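Local coordinates for choloylglycine hydrolase (Clostridium perfringens, PDB 2BJF), which hydrolyses the amide bond of glycine- and taurine-conjugated bile salts, releasing the amino acid and the free bile acid, at residues 128-133 / 137-142; 91-94 / 98-101; 16-21 / 66-71. All coordinates share one frame; numbering follows the deposited sequence.

Overall arrangement
All three contacts lie in a chain of the N-terminal nucleophile (Ntn) hydrolase fold, and they follow one another along the sequence: interaction 3 closes first, then interaction 2, then interaction 1. Interactions 1 and 2 are neighbours, their centres about 10 Å apart, joined through the two-stranded parallel sheet of 98-101 and 126-129. Interaction 3 lies near the middle of the chain, between strand 14-22 and the corner joining 64-67 to 70-72; its centre is about 17 Å from that of interaction 1 and about 23 Å from that of interaction 2. Deoxycholate bridges interactions 1 and 3, its ring system against residues 133-142 and its carboxylate at Arg18, while interaction 2 belongs to the surface.

Interaction 1. Residues 128-133 / 137-142; sequences IVDIPI and IPNTTL. With DXC ((3alpha,5beta,12alpha)-3,12-dihydroxycholan-24-oic acid), chain B.
Asn139 lays its amide end against the turn at Asp130 and Ile131, and ND2 supplies both direct hydrogen bonds of the contact. One runs to Asp130 OD1, 2.8 Å from Asn139 ND2, and meets the carboxylate nearly along its C-O axis. The other goes to Ile131 O, 2.7 Å from the same ND2 and almost straight, 171° at the hydrogen, although the amide approaches from above the carbonyl plane. Both acceptors lie in the amide plane of Asn139, so the pair fixes how that group is rotated. Asp130 is the centre of an inverse gamma turn; with CG anti to the backbone N (chi1 -162°), its carboxylate swings back to the amide. On the other end of the amide, a water donates to Asn139 OD1 and Ile137 O and accepts from Ile133 N. Two further waters tie the Asp130 carboxylate to Ile137 O and Asn139 O, while Pro132 CB packs 3.4 Å from Ile137 O.

The loop thus held together lines the bile-acid pocket. Ile133 CG2 comes 3.7 Å from C7 of deoxycholate, Ile137 CG2 lies 3.5 Å from its C1, and Leu142 CD1 is 3.7 Å from C16. The steroid hydroxyl O2 gives only a weak bond to Pro138 O. Around the contact, Val129 pairs with Ile100 of strand 98-101, Ile133 and Ile137 rest on Phe61 of strand 54-61, and Leu142 starts strand 142-147, so the loop leads from the small parallel sheet into the large antiparallel sheet holding strands 54-61 and 142-147.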
loop_
_atom_site.group_PDB
_atom_site.type_symbol
_atom_site.label_atom_id
_atom_site.label_comp_id
_atom_site.label_asym_id
_atom_site.label_seq_id
_atom_site.Cartn_x
_atom_site.Cartn_y
_atom_site.Cartn_z
ATOM N N ILE A 128 -21.235 6.248 30.926
ATOM C CA ILE A 128 -22.143 5.504 30.060
ATOM C C ILE A 128 -22.300 4.071 30.573
ATOM O O ILE A 128 -21.319 3.340 30.722
ATOM C CB ILE A 128 -21.706 5.568 28.576
ATOM C CG1 ILE A 128 -21.634 7.033 28.128
ATOM C CG2 ILE A 128 -22.681 4.795 27.694
ATOM C CD1 ILE A 128 -20.927 7.268 26.810
ATOM N N VAL A 129 -23.546 3.691 30.851
ATOM C CA VAL A 129 -23.857 2.420 31.505
ATOM C C VAL A 129 -24.588 1.447 30.570
ATOM O O VAL A 129 -25.478 1.844 29.816
ATOM C CB VAL A 129 -24.646 2.647 32.839
ATOM C CG1 VAL A 129 -25.916 3.467 32.611
ATOM C CG2 VAL A 129 -24.962 1.329 33.527
ATOM N N ASP A 130 -24.198 0.174 30.628
ATOM C CA ASP A 130 -24.758 -0.863 29.760
ATOM C C ASP A 130 -26.096 -1.397 30.287
ATOM O O ASP A 130 -26.220 -2.577 30.632
ATOM C CB ASP A 130 -23.743 -2.002 29.569
ATOM C CG ASP A 130 -24.049 -2.880 28.359
ATOM O OD1 ASP A 130 -24.999 -2.581 27.602
ATOM O OD2 ASP A 130 -23.325 -3.879 28.162
ATOM N N ILE A 131 -27.090 -0.513 30.350
ATOM C CA ILE A 131 -28.457 -0.888 30.711
ATOM C C ILE A 131 -29.216 -1.256 29.436
ATOM O O ILE A 131 -29.256 -0.462 28.494
ATOM C CB ILE A 131 -29.199 0.265 31.458
ATOM C CG1 ILE A 131 -28.463 0.668 32.749
ATOM C CG2 ILE A 131 -30.665 -0.098 31.741
ATOM C CD1 ILE A 131 -28.298 -0.442 33.789
ATOM N N PRO A 132 -29.804 -2.469 29.391
ATOM C CA PRO A 132 -30.582 -2.874 28.218
ATOM C C PRO A 132 -31.820 -2.002 28.002
ATOM O O PRO A 132 -32.470 -1.595 28.969
ATOM C CB PRO A 132 -30.994 -4.315 28.545
ATOM C CG PRO A 132 -30.893 -4.423 30.024
ATOM C CD PRO A 132 -29.763 -3.528 30.416
ATOM N N ILE A 133 -32.123 -1.715 26.737
ATOM C CA ILE A 133 -33.315 -0.950 26.362
ATOM C C ILE A 133 -34.588 -1.735 26.703
ATOM O O ILE A 133 -35.614 -1.154 27.061
ATOM C CB ILE A 133 -33.283 -0.544 24.854
ATOM C CG1 ILE A 133 -34.375 0.485 24.535
ATOM C CG2 ILE A 133 -33.358 -1.780 23.941
ATOM C CD1 ILE A 133 -34.207 1.186 23.193
ATOM N N ILE A 137 -31.093 -7.564 26.446
ATOM C CA ILE A 137 -30.430 -7.340 25.161
ATOM C C ILE A 137 -29.205 -6.437 25.303
ATOM O O ILE A 137 -29.318 -5.309 25.793
ATOM C CB ILE A 137 -31.400 -6.734 24.111
ATOM C CG1 ILE A 137 -32.663 -7.592 23.975
ATOM C CG2 ILE A 137 -30.704 -6.590 22.758
ATOM C CD1 ILE A 137 -33.802 -6.916 23.227
ATOM N N PRO A 138 -28.026 -6.940 24.884
ATOM C CA PRO A 138 -26.800 -6.145 24.880
ATOM C C PRO A 138 -26.938 -4.900 24.011
ATOM O O PRO A 138 -27.523 -4.960 22.925
ATOM C CB PRO A 138 -25.766 -7.098 24.268
ATOM C CG PRO A 138 -26.304 -8.458 24.520
ATOM C CD PRO A 138 -27.786 -8.313 24.404
ATOM N N ASN A 139 -26.419 -3.782 24.505
ATOM C CA ASN A 139 -26.368 -2.549 23.732
ATOM C C ASN A 139 -25.291 -2.628 22.662
ATOM O O ASN A 139 -24.262 -3.283 22.855
ATOM C CB ASN A 139 -26.093 -1.356 24.647
ATOM C CG ASN A 139 -27.314 -0.927 25.431
ATOM O OD1 ASN A 139 -28.312 -0.484 24.860
ATOM N ND2 ASN A 139 -27.236 -1.039 26.751
ATOM N N THR A 140 -25.538 -1.963 21.536
ATOM C CA THR A 140 -24.549 -1.843 20.470
ATOM C C THR A 140 -23.318 -1.113 21.009
ATOM O O THR A 140 -23.439 -0.155 21.777
ATOM C CB THR A 140 -25.130 -1.088 19.250
ATOM O OG1 THR A 140 -26.383 -1.674 18.875
ATOM C CG2 THR A 140 -24.179 -1.143 18.056
ATOM N N THR A 141 -22.138 -1.595 20.625
ATOM C CA THR A 141 -20.878 -0.948 20.984
ATOM C C THR A 141 -20.734 0.334 20.169
ATOM O O THR A 141 -20.709 0.293 18.937
ATOM C CB THR A 141 -19.680 -1.877 20.727
ATOM O OG1 THR A 141 -19.733 -2.360 19.378
ATOM C CG2 THR A 141 -19.704 -3.061 21.684
ATOM N N LEU A 142 -20.653 1.468 20.861
ATOM C CA LEU A 142 -20.737 2.772 20.206
ATOM C C LEU A 142 -19.735 3.803 20.707
ATOM O O LEU A 142 -19.319 3.779 21.868
ATOM C CB LEU A 142 -22.143 3.359 20.374
ATOM C CG LEU A 142 -23.357 2.650 19.773
ATOM C CD1 LEU A 142 -24.620 3.143 20.456
ATOM C CD2 LEU A 142 -23.436 2.843 18.263
HETATM C C1 DXC B . -30.284 -4.455 19.976
HETATM C C2 DXC B . -29.966 -3.199 20.785
HETATM C C3 DXC B . -31.096 -2.154 20.761
HETATM C C4 DXC B . -31.592 -1.803 19.346
HETATM C C5 DXC B . -31.876 -3.090 18.570
HETATM C C6 DXC B . -30.714 -4.085 18.560
HETATM C C7 DXC B . -30.662 -0.919 21.565
HETATM C C8 DXC B . -29.664 -0.020 20.832
HETATM C C9 DXC B . -30.050 0.294 19.385
HETATM C C10 DXC B . -30.517 -0.958 18.613
HETATM C C11 DXC B . -28.858 0.869 18.613
HETATM C C12 DXC B . -29.161 1.265 17.165
HETATM C C13 DXC B . -29.686 0.044 16.394
HETATM C C14 DXC B . -30.847 -0.634 17.140
HETATM C C15 DXC B . -28.061 2.027 19.214
HETATM C C16 DXC B . -27.293 2.578 18.008
HETATM C C17 DXC B . -27.769 1.787 16.776
HETATM C C18 DXC B . -32.909 -1.032 19.432
HETATM C C19 DXC B . -27.564 2.568 15.459
HETATM O O1 DXC B . -28.640 -0.909 16.145
HETATM O O2 DXC B . -29.120 -5.288 19.914
HETATM C C20 DXC B . -30.210 2.390 17.088
HETATM C C21 DXC B . -26.075 2.804 15.171
HETATM C C22 DXC B . -25.280 1.503 15.025
HETATM C C23 DXC B . -24.014 1.683 14.218
HETATM O O3 DXC B . -23.806 2.762 13.624
HETATM O O4 DXC B . -23.214 0.724 14.177
HETATM C C24 DXC B . -28.227 1.942 14.229
HETATM O O HOH W 1 -27.368 -4.537 27.862
HETATM O O HOH W 2 -22.491 -4.017 25.309
HETATM O O HOH W 3 -30.141 -2.613 24.824
#

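Interaction 2. Residues 91-94 / 98-101; sequences KEDI and TNIP
Asn99 OD1 is gripped by two donors: the backbone N of Ile94, 2.9 Å away, and ND2 of Asn127 on the adjacent strand. The bond from Ile94 is nearly straight, 169° at the hydrogen, yet it reaches OD1 from above the carbonyl plane. The amide's other end answers the same residue, since Asn99 ND2 donates to Ile94 O at 2.9 Å, with that oxygen in the amide plane, though ND2 lies above the plane of the Ile94 carbonyl. One side chain therefore takes both polar backbone atoms of Ile94, much as a partner strand would, and these two bonds hold the amide against turning about its last torsion.

The contact ties the surface loop before strand 98-101 to that strand, on the edge of the two-stranded parallel sheet it forms with 126-129. Asn99 CB points toward the loop, and with CG anti to the carbonyl carbon (chi1 -65°) the amide comes to lie alongside the backbone of Ile94. Asp93 adds a stacked layer: its carboxylate plane is turned just 11° from the amide plane. The Asp93 and Asn99 side chains cross obliquely, with Asp93 OD1 3.4 Å from Asn99 CB, and Asp93 also touches Val129 of the neighbouring strand. Ile94 closes the other end of the contact, its CB lying 3.9 Å from Asn99 OD1.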
loop_
_atom_site.group_PDB
_atom_site.type_symbol
_atom_site.label_atom_id
_atom_site.label_comp_id
_atom_site.label_asym_id
_atom_site.label_seq_id
_atom_site.Cartn_x
_atom_site.Cartn_y
_atom_site.Cartn_z
ATOM N N LYS A 91 -21.375 -1.892 34.220
ATOM C CA LYS A 91 -22.497 -2.830 34.305
ATOM C C LYS A 91 -23.709 -2.212 35.000
ATOM O O LYS A 91 -24.851 -2.572 34.710
ATOM C CB LYS A 91 -22.079 -4.110 35.036
ATOM C CG LYS A 91 -20.944 -4.885 34.369
ATOM C CD LYS A 91 -20.631 -6.192 35.101
ATOM C CE LYS A 91 -19.970 -5.963 36.462
ATOM N NZ LYS A 91 -18.595 -5.393 36.357
ATOM N N GLU A 92 -23.444 -1.289 35.921
ATOM C CA GLU A 92 -24.489 -0.592 36.670
ATOM C C GLU A 92 -24.119 0.879 36.865
ATOM O O GLU A 92 -23.010 1.294 36.516
ATOM C CB GLU A 92 -24.759 -1.282 38.019
ATOM C CG GLU A 92 -23.519 -1.561 38.877
ATOM C CD GLU A 92 -22.790 -2.839 38.480
ATOM O OE1 GLU A 92 -23.429 -3.912 38.440
ATOM O OE2 GLU A 92 -21.572 -2.769 38.214
ATOM N N ASP A 93 -25.056 1.661 37.401
ATOM C CA ASP A 93 -24.817 3.071 37.710
ATOM C C ASP A 93 -23.632 3.242 38.656
ATOM O O ASP A 93 -23.468 2.470 39.606
ATOM C CB ASP A 93 -26.061 3.708 38.339
ATOM C CG ASP A 93 -27.187 3.928 37.340
ATOM O OD1 ASP A 93 -26.971 3.756 36.121
ATOM O OD2 ASP A 93 -28.299 4.283 37.786
ATOM N N ILE A 94 -22.804 4.247 38.382
ATOM C CA ILE A 94 -21.695 4.601 39.266
ATOM C C ILE A 94 -22.114 5.777 40.145
ATOM O O ILE A 94 -22.534 6.821 39.641
ATOM C CB ILE A 94 -20.398 4.932 38.479
ATOM C CG1 ILE A 94 -19.933 3.711 37.676
ATOM C CG2 ILE A 94 -19.290 5.409 39.427
ATOM C CD1 ILE A 94 -18.728 3.960 36.785
ATOM N N THR A 98 -23.131 11.233 36.469
ATOM C CA THR A 98 -24.301 11.353 35.609
ATOM C C THR A 98 -24.331 10.106 34.725
ATOM O O THR A 98 -23.586 10.004 33.748
ATOM C CB THR A 98 -24.251 12.637 34.745
ATOM O OG1 THR A 98 -24.148 13.786 35.597
ATOM C CG2 THR A 98 -25.500 12.770 33.878
ATOM N N ASN A 99 -25.181 9.152 35.097
ATOM C CA ASN A 99 -25.237 7.858 34.424
ATOM C C ASN A 99 -26.220 7.847 33.260
ATOM O O ASN A 99 -27.415 8.108 33.434
ATOM C CB ASN A 99 -25.561 6.746 35.424
ATOM C CG ASN A 99 -24.466 6.552 36.453
ATOM O OD1 ASN A 99 -23.400 6.013 36.151
ATOM N ND2 ASN A 99 -24.724 6.990 37.682
ATOM N N ILE A 100 -25.699 7.552 32.072
ATOM C CA ILE A 100 -26.482 7.566 30.842
ATOM C C ILE A 100 -26.439 6.184 30.187
ATOM O O ILE A 100 -25.359 5.696 29.856
ATOM C CB ILE A 100 -25.943 8.619 29.837
ATOM C CG1 ILE A 100 -25.694 9.964 30.530
ATOM C CG2 ILE A 100 -26.903 8.785 28.662
ATOM C CD1 ILE A 100 -24.537 10.754 29.948
ATOM N N PRO A 101 -27.611 5.544 30.013
ATOM C CA PRO A 101 -27.661 4.262 29.310
ATOM C C PRO A 101 -27.201 4.410 27.862
ATOM O O PRO A 101 -27.479 5.432 27.231
ATOM C CB PRO A 101 -29.146 3.891 29.361
ATOM C CG PRO A 101 -29.704 4.679 30.498
ATOM C CD PRO A 101 -28.946 5.965 30.471
#

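Interaction 3. Residues 16-21 / 66-71; sequences FGRNMD and TFADGM. With DXC ((3alpha,5beta,12alpha)-3,12-dihydroxycholan-24-oic acid), chain B.
The carboxylate end of the bile-acid pocket in this Ntn hydrolase is built where strand 14-22 faces the corner between strands 64-67 and 70-72, beside the nucleophile Cys2. Arg18, which binds deoxycholate, dominates the contact. Its NH1 makes a salt bridge to Asp69 OD1 at 3.0 Å, on the anti side of the carboxylate but tilted out of its plane by 29°. A weak, bent bond joins the same NH1 to Ala68 O. NH2 donates to Gly80 O, and O3 of the product carboxylate comes to 3.0 Å from Arg18 NH2, obliquely to the guanidinium plane. Arg18 is bent at chi2 and chi3, and this folding brings NE to Asn19 O, 2.9 Å away in the guanidinium plane. With NE, NH1 and NH2 all engaged, the buried guanidinium has little freedom to rotate.

Asp69 is itself held by second-shell hydroxyls: Tyr278 OH at OD1, Tyr289 OH and Ser280 OG at OD2. Asp69 and the bile-acid carboxylate thus sit at different nitrogens of the guanidinium, NH1 and NH2. At the corner, Ala68 CB stands 3.8 Å from C19 of deoxycholate. Met20 SD lies 3.5 Å from O3, and the bends of its side chain carry the terminal methyl back over Arg18. That methyl, CE, sits 3.4 Å above the guanidinium plane, over its centre, and 3.6 Å from Ala68 CB.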
loop_
_atom_site.group_PDB
_atom_site.type_symbol
_atom_site.label_atom_id
_atom_site.label_comp_id
_atom_site.label_asym_id
_atom_site.label_seq_id
_atom_site.Cartn_x
_atom_site.Cartn_y
_atom_site.Cartn_z
ATOM N N PHE A 16 -23.404 18.323 8.920
ATOM C CA PHE A 16 -22.938 17.224 9.754
ATOM C C PHE A 16 -23.774 15.983 9.476
ATOM O O PHE A 16 -24.999 16.051 9.425
ATOM C CB PHE A 16 -23.002 17.601 11.240
ATOM C CG PHE A 16 -22.696 16.458 12.169
ATOM C CD1 PHE A 16 -21.406 15.942 12.259
ATOM C CD2 PHE A 16 -23.700 15.895 12.953
ATOM C CE1 PHE A 16 -21.119 14.879 13.113
ATOM C CE2 PHE A 16 -23.423 14.835 13.813
ATOM C CZ PHE A 16 -22.128 14.327 13.893
ATOM N N GLY A 17 -23.105 14.849 9.297
ATOM C CA GLY A 17 -23.800 13.608 8.983
ATOM C C GLY A 17 -22.886 12.406 8.917
ATOM O O GLY A 17 -21.754 12.445 9.407
ATOM N N ARG A 18 -23.378 11.333 8.301
ATOM C CA ARG A 18 -22.685 10.049 8.357
ATOM C C ARG A 18 -23.113 9.035 7.304
ATOM O O ARG A 18 -24.238 9.079 6.800
ATOM C CB ARG A 18 -22.853 9.424 9.753
ATOM C CG ARG A 18 -24.309 9.210 10.198
ATOM C CD ARG A 18 -24.841 7.816 9.850
ATOM N NE ARG A 18 -24.096 6.755 10.525
ATOM C CZ ARG A 18 -24.252 6.410 11.803
ATOM N NH1 ARG A 18 -25.138 7.034 12.574
ATOM N NH2 ARG A 18 -23.515 5.431 12.314
ATOM N N ASN A 19 -22.193 8.129 6.986
ATOM C CA ASN A 19 -22.528 6.855 6.366
ATOM C C ASN A 19 -22.928 5.878 7.460
ATOM O O ASN A 19 -22.246 5.778 8.486
ATOM C CB ASN A 19 -21.319 6.275 5.625
ATOM C CG ASN A 19 -21.106 6.889 4.253
ATOM O OD1 ASN A 19 -21.969 7.584 3.718
ATOM N ND2 ASN A 19 -19.942 6.621 3.672
ATOM N N MET A 20 -24.030 5.165 7.247
ATOM C CA MET A 20 -24.416 4.068 8.126
ATOM C C MET A 20 -23.998 2.751 7.489
ATOM O O MET A 20 -24.589 2.324 6.497
ATOM C CB MET A 20 -25.926 4.077 8.383
ATOM C CG MET A 20 -26.458 2.822 9.083
ATOM S SD MET A 20 -25.827 2.602 10.752
ATOM C CE MET A 20 -26.645 3.953 11.586
ATOM N N ASP A 21 -22.978 2.116 8.064
ATOM C CA ASP A 21 -22.433 0.877 7.516
ATOM C C ASP A 21 -22.819 -0.326 8.376
ATOM O O ASP A 21 -22.185 -0.600 9.401
ATOM C CB ASP A 21 -20.907 0.968 7.365
ATOM C CG ASP A 21 -20.457 2.181 6.558
ATOM O OD1 ASP A 21 -21.246 2.707 5.741
ATOM O OD2 ASP A 21 -19.295 2.603 6.738
ATOM N N THR A 66 -34.972 5.532 19.993
ATOM C CA THR A 66 -33.514 5.505 20.105
ATOM C C THR A 66 -32.897 5.857 18.751
ATOM O O THR A 66 -33.394 5.427 17.706
ATOM C CB THR A 66 -32.992 4.149 20.665
ATOM O OG1 THR A 66 -31.570 4.202 20.827
ATOM C CG2 THR A 66 -33.370 2.971 19.760
ATOM N N PHE A 67 -31.824 6.646 18.773
ATOM C CA PHE A 67 -31.312 7.288 17.556
ATOM C C PHE A 67 -29.964 6.775 17.059
ATOM O O PHE A 67 -29.110 6.360 17.846
ATOM C CB PHE A 67 -31.233 8.803 17.754
ATOM C CG PHE A 67 -32.569 9.483 17.761
ATOM C CD1 PHE A 67 -33.074 10.057 16.598
ATOM C CD2 PHE A 67 -33.326 9.549 18.925
ATOM C CE1 PHE A 67 -34.315 10.687 16.595
ATOM C CE2 PHE A 67 -34.569 10.174 18.932
ATOM C CZ PHE A 67 -35.063 10.745 17.765
ATOM N N ALA A 68 -29.791 6.828 15.740
ATOM C CA ALA A 68 -28.516 6.526 15.090
ATOM C C ALA A 68 -27.733 7.812 14.831
ATOM O O ALA A 68 -26.508 7.847 14.975
ATOM C CB ALA A 68 -28.755 5.783 13.792
ATOM N N ASP A 69 -28.454 8.858 14.432
ATOM C CA ASP A 69 -27.899 10.200 14.247
ATOM C C ASP A 69 -29.037 11.207 14.164
ATOM O O ASP A 69 -30.138 10.874 13.721
ATOM C CB ASP A 69 -27.003 10.296 13.003
ATOM C CG ASP A 69 -27.660 9.735 11.757
ATOM O OD1 ASP A 69 -27.604 8.504 11.566
ATOM O OD2 ASP A 69 -28.217 10.526 10.966
ATOM N N GLY A 70 -28.769 12.432 14.596
ATOM C CA GLY A 70 -29.789 13.470 14.588
ATOM C C GLY A 70 -29.285 14.830 15.017
ATOM O O GLY A 70 -28.098 15.012 15.290
ATOM N N MET A 71 -30.204 15.787 15.069
ATOM C CA MET A 71 -29.896 17.135 15.522
ATOM C C MET A 71 -31.060 17.694 16.323
ATOM O O MET A 71 -32.160 17.134 16.307
ATOM C CB MET A 71 -29.604 18.049 14.329
ATOM C CG MET A 71 -30.787 18.229 13.400
ATOM S SD MET A 71 -30.440 19.273 11.985
ATOM C CE MET A 71 -31.533 18.490 10.817
HETATM C C1 DXC B . -30.284 -4.455 19.976
HETATM C C2 DXC B . -29.966 -3.199 20.785
HETATM C C3 DXC B . -31.096 -2.154 20.761
HETATM C C4 DXC B . -31.592 -1.803 19.346
HETATM C C5 DXC B . -31.876 -3.090 18.570
HETATM C C6 DXC B . -30.714 -4.085 18.560
HETATM C C7 DXC B . -30.662 -0.919 21.565
HETATM C C8 DXC B . -29.664 -0.020 20.832
HETATM C C9 DXC B . -30.050 0.294 19.385
HETATM C C10 DXC B . -30.517 -0.958 18.613
HETATM C C11 DXC B . -28.858 0.869 18.613
HETATM C C12 DXC B . -29.161 1.265 17.165
HETATM C C13 DXC B . -29.686 0.044 16.394
HETATM C C14 DXC B . -30.847 -0.634 17.140
HETATM C C15 DXC B . -28.061 2.027 19.214
HETATM C C16 DXC B . -27.293 2.578 18.008
HETATM C C17 DXC B . -27.769 1.787 16.776
HETATM C C18 DXC B . -32.909 -1.032 19.432
HETATM C C19 DXC B . -27.564 2.568 15.459
HETATM O O1 DXC B . -28.640 -0.909 16.145
HETATM O O2 DXC B . -29.120 -5.288 19.914
HETATM C C20 DXC B . -30.210 2.390 17.088
HETATM C C21 DXC B . -26.075 2.804 15.171
HETATM C C22 DXC B . -25.280 1.503 15.025
HETATM C C23 DXC B . -24.014 1.683 14.218
HETATM O O3 DXC B . -23.806 2.762 13.624
HETATM O O4 DXC B . -23.214 0.724 14.177
HETATM C C24 DXC B . -28.227 1.942 14.229
#